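Local coordinates for type IV secretion system protein DotB (Yersinia pseudotuberculosis IP 31758, PDB 6GEF) that probably hydrolyses ATP to drive type IVb secretion, as a P-loop ATPase of the GSP E family seen here as an assembly of six chains, at residues A[389-392]-A[393-396]; A[42-45]-A[46-50]; A[359-362]-A[363-366]; A[242-245]-A[246-249]; A[95-98]-A[99-103]. One frame throughout, in Å; residues are numbered along the deposited sequence.

Overall arrangement
All five contacts are local, each within a single helix or where a loop enters one. Along the chain they come in the order contact 2, 5, 4, 3, 1. Contacts 2 and 5, with centres about 25 Å apart, both pack on strand 108-115 at the edge of the antiparallel sheet. Contact 4 lies beside the mixed sheet that carries the probable P-loop. It touches a second subunit. Contacts 3 and 1 belong to the helices after that sheet, with centres about 29 Å apart. Contacts 3 and 5 are the most distant pair, about 53 Å between centres. The five are thus spread over the antiparallel sheet with its helices, the ATPase core and the C-terminal helices.

Contact 1: residues A[389-392]-A[393-396]; sequences IIDG and HVAK
Ile-390 meets Val-394 and Ala-395 as the chain enters helix 392-400. The apolar contacts use successive atoms of the isoleucine. CB of Ile-390 lies against CG2 of Val-394 at 3.2 Å. CG1 of Ile-390 sits near both CG2 of Val-394 and CB of Ala-395. CD1 of Ile-390 reaches CB of Ala-395 at 3.4 Å. The torsions explain this spread. CG1 of Ile-390 is held between the backbone N and the carbonyl carbon (chi1 73°), and the chain then runs extended to CD1. CG2 is set beside the backbone N and stays farther from Val-394.

The hydrogen bonds are backbone ones. Ala-395 N donates to Asp-391 O at 2.8 Å. Lys-396 N donates to Gly-392 O at 2.9 Å. They close the first turn of the helix, with Asp-391 at the N-cap position.

The Asp-391 side chain makes no capping bond. Its carboxylate is in van der Waals contact with Val-394 instead, OD1 of Asp-391 lying 3.8 Å from CG2 of Val-394.

Packing continues outside the segments. Ile-390 rests on Leu-384, and Ala-395 rests on Ala-381 and His-385. The carbonyl O of Ile-390 also takes a hydrogen bond from ND1 of His-385. These contacts tie helix 392-400 to helix 377-386. Ile-389 is joined through its backbone to Thr-332, in the loop between strands 320-330 and 336-344.

Contact 2: residues A[42-45]-A[46-50]; sequences KDTV and LEFLA
Phe-48 lies back along Thr-44, one helical turn earlier. The two side chains run side by side and point the same way. CB of Phe-48 is 3.6 Å from the carbonyl O of Thr-44, and it also comes near the carbonyl O of Val-45. CG of Phe-48 passes the same Thr-44 O. CD2 of Phe-48 comes closer to it, at 3.5 Å. CE2 of Phe-48 moves on to the methyl CG2 of Thr-44, at 4.0 Å. The far end of the ring leaves Thr-44, and the side chain packs on Ile-64. CG of Phe-48 stands beside its own backbone N (chi1 -82°), which sends the ring back past the Thr-44 carbonyl.

This is the regular spacing of helix 38-50, which covers part of the antiparallel sheet. Four backbone bonds join residues four apart. Leu-46 N donates to Lys-42 O, Glu-47 N to Asp-43 O, Phe-48 N to Thr-44 O, and Leu-49 N to Val-45 O.

The methyl of Thr-44 is anti to the backbone N. OG1 lies beside that N (chi1 -51°), which leads it to the carbonyl O of Gln-40 and to Tyr-29 OH, and it is hydrogen-bonded to both. CB of Leu-46 lies 3.4 Å from Lys-42 O. Val-45 and Leu-46 pack on Val-114 of strand 108-115, and Leu-49 packs on Phe-129 and Tyr-131 of strand 128-140. Glu-47 keeps CB beside Asp-43 O, while its OE2 is hydrogen-bonded to Thr-27 OG1.

Contact 3: residues A[359-362]-A[363-366]; sequences MGKV and ASEV
Lys-361 and Val-362 bond to Glu-365 and Val-366 in the first turn of helix 362-372. Two backbone hydrogen bonds make this turn, each between residues four apart. Glu-365 N donates to Lys-361 O at 2.9 Å. Val-366 N donates to Val-362 O at the same distance, 2.9 Å.

CB of Glu-365 lies 3.3 Å from Lys-361 O. CB of Val-366 likewise lies 3.3 Å from Val-362 O. CD of Lys-361 touches CB of Ser-364 at 3.8 Å. A bend at chi2 (-42°) turns the lysine chain to this serine. Its NZ ends 3.8 Å from OG of Ser-364, a loose approach.

The turn packs against helices 293-302 and 347-355. Val-362 packs on Met-297 and Ile-301 of helix 293-302 and on Leu-353 of helix 347-355. Glu-365 lies beside Gln-352, Leu-353 and Leu-356. Its OE2 forms a salt bridge with NH1 of Arg-368. Glu-365 is a buried residue, and its pairing with Arg-368 would probably keep it charged. Ala-363 rests on Arg-298 of helix 293-302, and Val-366 touches Ser-294 of the same helix and Phe-345 in a loop.

Within the turn, CG1 of Val-366 is placed between its backbone N and carbonyl carbon (chi1 85°) and lies 3.5 Å from Val-362 O.

Contact 4: residues A[242-245]-A[246-249]; sequences FSSF and AIAN
Phe-242 lays one face of its ring over the backbone of Ala-248. CA of Ala-248 stands 3.6 Å from the centroid of the Phe-242 ring, 16° off the ring normal, which makes a CH-pi contact. CB of Ala-248 is set toward the rim, near CD2 of Phe-242.

Ser-244 is the N-cap of helix 245-253. Its OG is anti to the backbone N (chi1 -180°) and accepts from Ala-246 N at 3.3 Å, a rather long bond. CB of Ser-244 faces the side chain of Ile-247, with CG1 of Ile-247 at 3.7 Å. The two branches of Ile-247 are divided: CG1 lies beside the backbone N and meets the serine, while CG2 is anti to it and approaches CD1 of Phe-242 at 4.3 Å.

Asn-249 turns back along the helix. Its CG stays beside the backbone N (chi1 -85°), so that ND2 comes close to Phe-245 O at an angle poor for bonding. That carbonyl O of Phe-245 accepts from Asn-249 N at 2.9 Å. Ala-248 N donates to Ser-244 O.

Ser-243, with positive phi, turns the chain between helices 238-242 and 245-253. In the second subunit, Phe-242 packs on Ser-136, Ser-243 on Lys-105 and Ile-247 on Leu-107. Phe-245, Ala-248 and Asn-249 rest on His-215 of strand 211-216, and Ala-246 and Asn-249 also touch helix 268-280.

Contact 5: residues A[95-98]-A[99-103]; sequences SSSV and LTELA
Glu-101 N and, weakly, Thr-100 OG1 both donate to the carbonyl O of Ser-97. Glu-101 N is 2.9 Å from Ser-97 O, and OG1 of Thr-100 is 3.0 Å from Ser-97 O. The hydroxyl of Thr-100 is swung close to its backbone N (chi1 -24°), which turns it to that carbonyl. One residue on, Leu-102 N donates to Val-98 O at 2.9 Å.

Glu-101 folds back over the start of the helix. Its unusual chi1 (27°) brings CG over the carbonyls of Ser-97 and Val-98, and the carboxylate spans these two residues. OE1 of Glu-101 is 3.7 Å from CG1 of Val-98. OE2 of Glu-101 sits 3.8 Å from CB of Ser-97. The group is near the helix start, but its carbon CD is also only 3.2 Å from Ser-97 O.

These residues open helix 98-104, with Ser-97 at the N-cap position. The Ser-97 side chain makes no capping bond. Just before it, Ser-97 N donates to OG of Ser-95 in what fits an ST turn, though the place of that OG is doubtful.

CG2 of Val-98 meets CD1 of Leu-99 at 3.6 Å. Val-98 also packs on Ala-89 and Ser-93 of helix 82-93. Leu-99 touches Glu-86 of the same helix. Val-98, Glu-101 and Leu-102 all rest on Ile-108, at the start of strand 108-115.

Contact 1: residues A[389-392]-A[393-396]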
loop_
_atom_site.group_PDB
_atom_site.type_symbol
_atom_site.label_atom_id
_atom_site.label_comp_id
_atom_site.label_asym_id
_atom_site.label_seq_id
_atom_site.Cartn_x
_atom_site.Cartn_y
_atom_site.Cartn_z
ATOM N N ILE A 389 -45.661 -31.638 22.683
ATOM C CA ILE A 389 -44.599 -31.782 21.715
ATOM C C ILE A 389 -43.225 -31.637 22.357
ATOM O O ILE A 389 -42.267 -32.286 21.920
ATOM C CB ILE A 389 -44.802 -30.812 20.538
ATOM C CG1 ILE A 389 -46.042 -31.235 19.728
ATOM C CG2 ILE A 389 -43.560 -30.743 19.643
ATOM C CD1 ILE A 389 -46.066 -30.722 18.307
ATOM N N ILE A 390 -43.077 -30.786 23.366
ATOM C CA ILE A 390 -41.818 -30.534 24.026
ATOM C C ILE A 390 -41.981 -30.709 25.528
ATOM O O ILE A 390 -43.083 -30.543 26.072
ATOM C CB ILE A 390 -41.263 -29.123 23.683
ATOM C CG1 ILE A 390 -42.061 -28.039 24.396
ATOM C CG2 ILE A 390 -41.229 -28.898 22.185
ATOM C CD1 ILE A 390 -41.542 -26.635 24.148
ATOM N N ASP A 391 -40.891 -31.000 26.193
ATOM C CA ASP A 391 -40.870 -31.115 27.640
ATOM C C ASP A 391 -40.985 -29.731 28.280
ATOM O O ASP A 391 -40.746 -28.694 27.641
ATOM C CB ASP A 391 -39.611 -31.787 28.151
ATOM C CG ASP A 391 -39.084 -32.854 27.182
ATOM O OD1 ASP A 391 -39.168 -32.618 25.934
ATOM O OD2 ASP A 391 -38.561 -33.887 27.658
ATOM N N GLY A 392 -41.351 -29.705 29.554
ATOM C CA GLY A 392 -41.434 -28.460 30.284
ATOM C C GLY A 392 -40.110 -27.719 30.394
ATOM O O GLY A 392 -40.076 -26.495 30.373
ATOM N N HIS A 393 -39.015 -28.457 30.487
ATOM C CA HIS A 393 -37.695 -27.846 30.526
ATOM C C HIS A 393 -37.365 -27.175 29.205
ATOM O O HIS A 393 -37.100 -25.959 29.159
ATOM C CB HIS A 393 -36.631 -28.885 30.897
ATOM C CG HIS A 393 -36.803 -29.452 32.274
ATOM N ND1 HIS A 393 -35.992 -29.084 33.328
ATOM C CD2 HIS A 393 -37.702 -30.334 32.787
ATOM C CE1 HIS A 393 -36.366 -29.724 34.420
ATOM N NE2 HIS A 393 -37.407 -30.477 34.121
ATOM N N VAL A 394 -37.392 -27.921 28.121
ATOM C CA VAL A 394 -37.148 -27.340 26.803
ATOM C C VAL A 394 -38.116 -26.208 26.502
ATOM O O VAL A 394 -37.764 -25.243 25.846
ATOM C CB VAL A 394 -37.197 -28.438 25.693
ATOM C CG1 VAL A 394 -36.330 -29.614 26.068
ATOM C CG2 VAL A 394 -38.605 -28.887 25.450
ATOM N N ALA A 395 -39.340 -26.304 27.005
ATOM C CA ALA A 395 -40.296 -25.206 26.861
ATOM C C ALA A 395 -39.817 -23.974 27.595
ATOM O O ALA A 395 -39.842 -22.859 27.050
ATOM C CB ALA A 395 -41.674 -25.633 27.349
ATOM N N LYS A 396 -39.366 -24.133 28.842
ATOM C CA LYS A 396 -38.814 -23.013 29.589
ATOM C C LYS A 396 -37.636 -22.359 28.846
ATOM O O LYS A 396 -37.636 -21.153 28.634
ATOM C CB LYS A 396 -38.390 -23.470 30.985
ATOM C CG LYS A 396 -37.452 -22.513 31.720
ATOM C CD LYS A 396 -36.874 -23.163 32.959
ATOM C CE LYS A 396 -36.388 -22.099 33.933
ATOM N NZ LYS A 396 -37.521 -21.437 34.646
#

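Contact 2: residues A[42-45]-A[46-50]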
loop_
_atom_site.group_PDB
_atom_site.type_symbol
_atom_site.label_atom_id
_atom_site.label_comp_id
_atom_site.label_asym_id
_atom_site.label_seq_id
_atom_site.Cartn_x
_atom_site.Cartn_y
_atom_site.Cartn_z
ATOM N N LYS A 42 -20.985 -46.953 0.094
ATOM C CA LYS A 42 -22.281 -46.474 -0.422
ATOM C C LYS A 42 -23.441 -47.075 0.379
ATOM O O LYS A 42 -24.412 -46.391 0.650
ATOM C CB LYS A 42 -22.412 -46.828 -1.908
ATOM C CG LYS A 42 -21.378 -46.136 -2.779
ATOM C CD LYS A 42 -21.661 -46.375 -4.259
ATOM C CE LYS A 42 -21.231 -45.184 -5.111
ATOM N NZ LYS A 42 -20.849 -45.621 -6.487
ATOM N N ASP A 43 -23.318 -48.349 0.762
ATOM C CA ASP A 43 -24.327 -48.961 1.610
ATOM C C ASP A 43 -24.325 -48.386 2.998
ATOM O O ASP A 43 -25.356 -48.417 3.684
ATOM C CB ASP A 43 -24.153 -50.488 1.629
ATOM C CG ASP A 43 -24.406 -51.119 0.258
ATOM O OD1 ASP A 43 -24.598 -50.370 -0.761
ATOM O OD2 ASP A 43 -24.388 -52.361 0.219
ATOM N N THR A 44 -23.182 -47.905 3.477
ATOM C CA THR A 44 -23.127 -47.216 4.768
ATOM C C THR A 44 -23.852 -45.888 4.690
ATOM O O THR A 44 -24.588 -45.536 5.618
ATOM C CB THR A 44 -21.673 -47.056 5.220
ATOM O OG1 THR A 44 -21.009 -48.324 5.147
ATOM C CG2 THR A 44 -21.613 -46.523 6.643
ATOM N N VAL A 45 -23.620 -45.114 3.644
ATOM C CA VAL A 45 -24.266 -43.822 3.515
ATOM C C VAL A 45 -25.733 -44.012 3.260
ATOM O O VAL A 45 -26.563 -43.133 3.614
ATOM C CB VAL A 45 -23.555 -42.930 2.476
ATOM C CG1 VAL A 45 -22.120 -43.373 2.288
ATOM C CG2 VAL A 45 -24.315 -42.925 1.182
ATOM N N LEU A 46 -26.144 -45.048 2.550
ATOM C CA LEU A 46 -27.569 -45.358 2.376
ATOM C C LEU A 46 -28.197 -45.830 3.689
ATOM O O LEU A 46 -29.349 -45.502 3.965
ATOM C CB LEU A 46 -27.757 -46.379 1.270
ATOM C CG LEU A 46 -27.746 -45.845 -0.161
ATOM C CD1 LEU A 46 -27.512 -47.033 -1.134
ATOM C CD2 LEU A 46 -29.061 -45.118 -0.450
ATOM N N GLU A 47 -27.477 -46.598 4.478
ATOM C CA GLU A 47 -27.944 -46.959 5.802
ATOM C C GLU A 47 -28.163 -45.718 6.668
ATOM O O GLU A 47 -29.196 -45.586 7.322
ATOM C CB GLU A 47 -26.961 -47.948 6.462
ATOM C CG GLU A 47 -27.172 -48.141 7.961
ATOM C CD GLU A 47 -28.551 -48.598 8.298
ATOM O OE1 GLU A 47 -28.799 -48.909 9.474
ATOM O OE2 GLU A 47 -29.427 -48.659 7.402
ATOM N N PHE A 48 -27.175 -44.850 6.742
ATOM C CA PHE A 48 -27.362 -43.570 7.426
ATOM C C PHE A 48 -28.508 -42.788 6.822
ATOM O O PHE A 48 -29.200 -42.054 7.539
ATOM C CB PHE A 48 -26.057 -42.750 7.413
ATOM C CG PHE A 48 -25.085 -43.150 8.478
ATOM C CD1 PHE A 48 -25.503 -43.344 9.778
ATOM C CD2 PHE A 48 -23.746 -43.320 8.193
ATOM C CE1 PHE A 48 -24.598 -43.698 10.782
ATOM C CE2 PHE A 48 -22.848 -43.665 9.193
ATOM C CZ PHE A 48 -23.283 -43.864 10.481
ATOM N N LEU A 49 -28.717 -42.880 5.519
ATOM C CA LEU A 49 -29.771 -42.095 4.869
ATOM C C LEU A 49 -31.142 -42.600 5.227
ATOM O O LEU A 49 -32.088 -41.825 5.339
ATOM C CB LEU A 49 -29.558 -42.085 3.350
ATOM C CG LEU A 49 -30.258 -40.969 2.576
ATOM C CD1 LEU A 49 -29.855 -41.070 1.106
ATOM C CD2 LEU A 49 -31.741 -41.049 2.757
ATOM N N ALA A 50 -31.312 -43.906 5.395
ATOM C CA ALA A 50 -32.520 -44.446 6.023
ATOM C C ALA A 50 -32.848 -43.726 7.348
ATOM O O ALA A 50 -34.004 -43.500 7.658
ATOM C CB ALA A 50 -32.396 -45.944 6.225
#

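Contact 3: residues A[359-362]-A[363-366]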
loop_
_atom_site.group_PDB
_atom_site.type_symbol
_atom_site.label_atom_id
_atom_site.label_comp_id
_atom_site.label_asym_id
_atom_site.label_seq_id
_atom_site.Cartn_x
_atom_site.Cartn_y
_atom_site.Cartn_z
ATOM N N MET A 359 -34.630 6.531 19.518
ATOM C CA MET A 359 -33.177 6.583 19.676
ATOM C C MET A 359 -32.751 5.448 20.636
ATOM O O MET A 359 -32.677 5.624 21.859
ATOM C CB MET A 359 -32.717 7.939 20.221
ATOM C CG MET A 359 -33.628 9.119 19.886
ATOM S SD MET A 359 -33.304 9.794 18.234
ATOM C CE MET A 359 -34.168 8.627 17.164
ATOM N N GLY A 360 -32.554 4.270 20.062
ATOM C CA GLY A 360 -32.062 3.134 20.795
ATOM C C GLY A 360 -33.138 2.262 21.430
ATOM O O GLY A 360 -32.784 1.222 21.998
ATOM N N LYS A 361 -34.408 2.675 21.403
ATOM C CA LYS A 361 -35.476 1.911 21.971
ATOM C C LYS A 361 -36.208 0.982 21.012
ATOM O O LYS A 361 -37.165 0.329 21.386
ATOM C CB LYS A 361 -36.478 2.862 22.713
ATOM C CG LYS A 361 -36.249 2.951 24.212
ATOM C CD LYS A 361 -35.947 1.571 24.847
ATOM C CE LYS A 361 -35.374 1.732 26.234
ATOM N NZ LYS A 361 -35.525 0.477 27.020
ATOM N N VAL A 362 -35.797 0.982 19.761
ATOM C CA VAL A 362 -36.453 0.173 18.726
ATOM C C VAL A 362 -36.467 -1.307 19.132
ATOM O O VAL A 362 -37.448 -2.016 18.897
ATOM C CB VAL A 362 -35.840 0.419 17.350
ATOM C CG1 VAL A 362 -36.556 -0.423 16.300
ATOM C CG2 VAL A 362 -35.986 1.903 17.005
ATOM N N ALA A 363 -35.350 -1.803 19.669
ATOM C CA ALA A 363 -35.245 -3.200 20.022
ATOM C C ALA A 363 -36.290 -3.570 21.074
ATOM O O ALA A 363 -37.183 -4.373 20.837
ATOM C CB ALA A 363 -33.834 -3.496 20.517
ATOM N N SER A 364 -36.160 -2.985 22.273
ATOM C CA SER A 364 -37.162 -3.146 23.307
ATOM C C SER A 364 -38.590 -3.039 22.726
ATOM O O SER A 364 -39.382 -3.973 22.840
ATOM C CB SER A 364 -36.950 -2.091 24.398
ATOM O OG SER A 364 -37.200 -2.632 25.679
ATOM N N GLU A 365 -38.889 -1.915 22.085
ATOM C CA GLU A 365 -40.239 -1.683 21.611
ATOM C C GLU A 365 -40.710 -2.795 20.686
ATOM O O GLU A 365 -41.915 -3.080 20.609
ATOM C CB GLU A 365 -40.347 -0.315 20.913
ATOM C CG GLU A 365 -41.191 0.695 21.651
ATOM C CD GLU A 365 -42.673 0.564 21.391
ATOM O OE1 GLU A 365 -43.005 0.127 20.269
ATOM O OE2 GLU A 365 -43.506 0.897 22.251
ATOM N N VAL A 366 -39.792 -3.382 19.881
ATOM C CA VAL A 366 -40.171 -4.470 19.017
ATOM C C VAL A 366 -40.335 -5.793 19.768
ATOM O O VAL A 366 -41.105 -6.646 19.331
ATOM C CB VAL A 366 -39.181 -4.581 17.838
ATOM C CG1 VAL A 366 -37.979 -5.392 18.221
ATOM C CG2 VAL A 366 -39.864 -5.218 16.614
#

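Contact 4: residues A[242-245]-A[246-249]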
loop_
_atom_site.group_PDB
_atom_site.type_symbol
_atom_site.label_atom_id
_atom_site.label_comp_id
_atom_site.label_asym_id
_atom_site.label_seq_id
_atom_site.Cartn_x
_atom_site.Cartn_y
_atom_site.Cartn_z
ATOM N N PHE A 242 -21.115 -15.868 -8.883
ATOM C CA PHE A 242 -21.168 -14.428 -8.805
ATOM C C PHE A 242 -19.964 -13.795 -8.112
ATOM O O PHE A 242 -19.650 -12.632 -8.407
ATOM C CB PHE A 242 -22.463 -13.955 -8.172
ATOM C CG PHE A 242 -23.444 -13.364 -9.149
ATOM C CD1 PHE A 242 -23.015 -12.592 -10.215
ATOM C CD2 PHE A 242 -24.784 -13.575 -8.989
ATOM C CE1 PHE A 242 -23.911 -12.052 -11.095
ATOM C CE2 PHE A 242 -25.710 -13.040 -9.873
ATOM C CZ PHE A 242 -25.276 -12.269 -10.922
ATOM N N SER A 243 -19.332 -14.489 -7.226
ATOM C CA SER A 243 -18.012 -14.053 -6.738
ATOM C C SER A 243 -18.161 -13.180 -5.511
ATOM O O SER A 243 -17.261 -13.104 -4.688
ATOM C CB SER A 243 -17.212 -13.269 -7.839
ATOM O OG SER A 243 -15.947 -12.999 -7.358
ATOM N N SER A 244 -19.270 -12.482 -5.394
ATOM C CA SER A 244 -19.590 -11.697 -4.188
ATOM C C SER A 244 -21.083 -11.500 -4.122
ATOM O O SER A 244 -21.753 -11.354 -5.156
ATOM C CB SER A 244 -18.887 -10.320 -4.261
ATOM O OG SER A 244 -19.151 -9.561 -3.167
ATOM N N PHE A 245 -21.638 -11.508 -2.919
ATOM C CA PHE A 245 -23.023 -11.134 -2.706
ATOM C C PHE A 245 -23.303 -9.687 -3.141
ATOM O O PHE A 245 -24.380 -9.403 -3.667
ATOM C CB PHE A 245 -23.413 -11.332 -1.247
ATOM C CG PHE A 245 -23.918 -12.704 -0.929
ATOM C CD1 PHE A 245 -25.182 -13.088 -1.329
ATOM C CD2 PHE A 245 -23.147 -13.607 -0.226
ATOM C CE1 PHE A 245 -25.665 -14.359 -1.039
ATOM C CE2 PHE A 245 -23.634 -14.872 0.063
ATOM C CZ PHE A 245 -24.898 -15.239 -0.351
ATOM N N ALA A 246 -22.346 -8.801 -2.948
ATOM C CA ALA A 246 -22.505 -7.425 -3.416
ATOM C C ALA A 246 -22.639 -7.397 -4.922
ATOM O O ALA A 246 -23.411 -6.604 -5.487
ATOM C CB ALA A 246 -21.310 -6.564 -2.967
ATOM N N ILE A 247 -21.842 -8.189 -5.650
ATOM C CA ILE A 247 -21.895 -8.192 -7.097
ATOM C C ILE A 247 -23.218 -8.751 -7.555
ATOM O O ILE A 247 -23.953 -8.162 -8.347
ATOM C CB ILE A 247 -20.686 -8.946 -7.679
ATOM C CG1 ILE A 247 -19.385 -8.264 -7.301
ATOM C CG2 ILE A 247 -20.807 -9.047 -9.204
ATOM C CD1 ILE A 247 -18.129 -8.983 -7.722
ATOM N N ALA A 248 -23.538 -9.994 -7.120
ATOM C CA ALA A 248 -24.874 -10.552 -7.301
ATOM C C ALA A 248 -25.963 -9.486 -7.104
ATOM O O ALA A 248 -26.898 -9.406 -7.906
ATOM C CB ALA A 248 -25.087 -11.696 -6.333
ATOM N N ASN A 249 -25.798 -8.654 -6.096
ATOM C CA ASN A 249 -26.841 -7.685 -5.774
ATOM C C ASN A 249 -26.860 -6.508 -6.778
ATOM O O ASN A 249 -27.914 -6.034 -7.146
ATOM C CB ASN A 249 -26.634 -7.152 -4.344
ATOM C CG ASN A 249 -27.265 -8.052 -3.301
ATOM O OD1 ASN A 249 -28.372 -8.550 -3.492
ATOM N ND2 ASN A 249 -26.588 -8.248 -2.194
#

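Contact 5: residues A[95-98]-A[99-103]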
loop_
_atom_site.group_PDB
_atom_site.type_symbol
_atom_site.label_atom_id
_atom_site.label_comp_id
_atom_site.label_asym_id
_atom_site.label_seq_id
_atom_site.Cartn_x
_atom_site.Cartn_y
_atom_site.Cartn_z
ATOM N N SER A 95 -11.013 -38.564 -6.415
ATOM C CA SER A 95 -9.672 -38.339 -6.908
ATOM C C SER A 95 -8.707 -39.297 -6.226
ATOM O O SER A 95 -8.812 -39.535 -5.013
ATOM C CB SER A 95 -9.229 -36.886 -6.636
ATOM O OG SER A 95 -7.835 -36.733 -6.878
ATOM N N SER A 96 -7.763 -39.831 -6.999
ATOM C CA SER A 96 -6.613 -40.517 -6.417
ATOM C C SER A 96 -5.615 -39.543 -5.755
ATOM O O SER A 96 -4.742 -39.986 -5.031
ATOM C CB SER A 96 -5.903 -41.355 -7.463
ATOM O OG SER A 96 -5.699 -40.595 -8.669
ATOM N N SER A 97 -5.736 -38.243 -6.048
ATOM C CA SER A 97 -4.686 -37.298 -5.715
ATOM C C SER A 97 -4.863 -36.681 -4.316
ATOM O O SER A 97 -4.184 -35.705 -3.996
ATOM C CB SER A 97 -4.624 -36.174 -6.779
ATOM O OG SER A 97 -5.897 -35.938 -7.347
ATOM N N VAL A 98 -5.741 -37.229 -3.484
ATOM C CA VAL A 98 -6.247 -36.499 -2.347
ATOM C C VAL A 98 -5.131 -36.201 -1.322
ATOM O O VAL A 98 -5.057 -35.104 -0.773
ATOM C CB VAL A 98 -7.422 -37.249 -1.687
ATOM C CG1 VAL A 98 -8.636 -37.193 -2.585
ATOM C CG2 VAL A 98 -7.044 -38.687 -1.378
ATOM N N LEU A 99 -4.252 -37.171 -1.116
ATOM C CA LEU A 99 -3.120 -36.957 -0.225
ATOM C C LEU A 99 -2.091 -36.024 -0.852
ATOM O O LEU A 99 -1.409 -35.270 -0.134
ATOM C CB LEU A 99 -2.465 -38.287 0.173
ATOM C CG LEU A 99 -3.143 -38.957 1.406
ATOM C CD1 LEU A 99 -4.560 -39.418 1.079
ATOM C CD2 LEU A 99 -2.269 -40.069 1.952
ATOM N N THR A 100 -1.941 -36.053 -2.166
ATOM C CA THR A 100 -1.133 -35.048 -2.852
ATOM C C THR A 100 -1.636 -33.633 -2.554
ATOM O O THR A 100 -0.847 -32.768 -2.167
ATOM C CB THR A 100 -1.135 -35.310 -4.370
ATOM O OG1 THR A 100 -1.424 -36.684 -4.623
ATOM C CG2 THR A 100 0.203 -34.973 -4.979
ATOM N N GLU A 101 -2.925 -33.414 -2.718
ATOM C CA GLU A 101 -3.464 -32.052 -2.558
ATOM C C GLU A 101 -3.475 -31.645 -1.098
ATOM O O GLU A 101 -3.235 -30.479 -0.765
ATOM C CB GLU A 101 -4.870 -31.953 -3.159
ATOM C CG GLU A 101 -5.632 -33.251 -3.169
ATOM C CD GLU A 101 -6.445 -33.460 -4.455
ATOM O OE1 GLU A 101 -7.478 -34.162 -4.386
ATOM O OE2 GLU A 101 -6.031 -32.914 -5.508
ATOM N N LEU A 102 -3.765 -32.584 -0.194
ATOM C CA LEU A 102 -3.603 -32.316 1.235
ATOM C C LEU A 102 -2.189 -31.919 1.581
ATOM O O LEU A 102 -1.983 -30.943 2.331
ATOM C CB LEU A 102 -4.034 -33.542 2.043
ATOM C CG LEU A 102 -5.545 -33.769 2.195
ATOM C CD1 LEU A 102 -5.851 -34.501 3.508
ATOM C CD2 LEU A 102 -6.328 -32.471 2.144
ATOM N N ALA A 103 -1.202 -32.608 1.007
ATOM C CA ALA A 103 0.199 -32.203 1.192
ATOM C C ALA A 103 0.461 -30.775 0.651
ATOM O O ALA A 103 1.122 -29.997 1.279
ATOM C CB ALA A 103 1.115 -33.224 0.545
#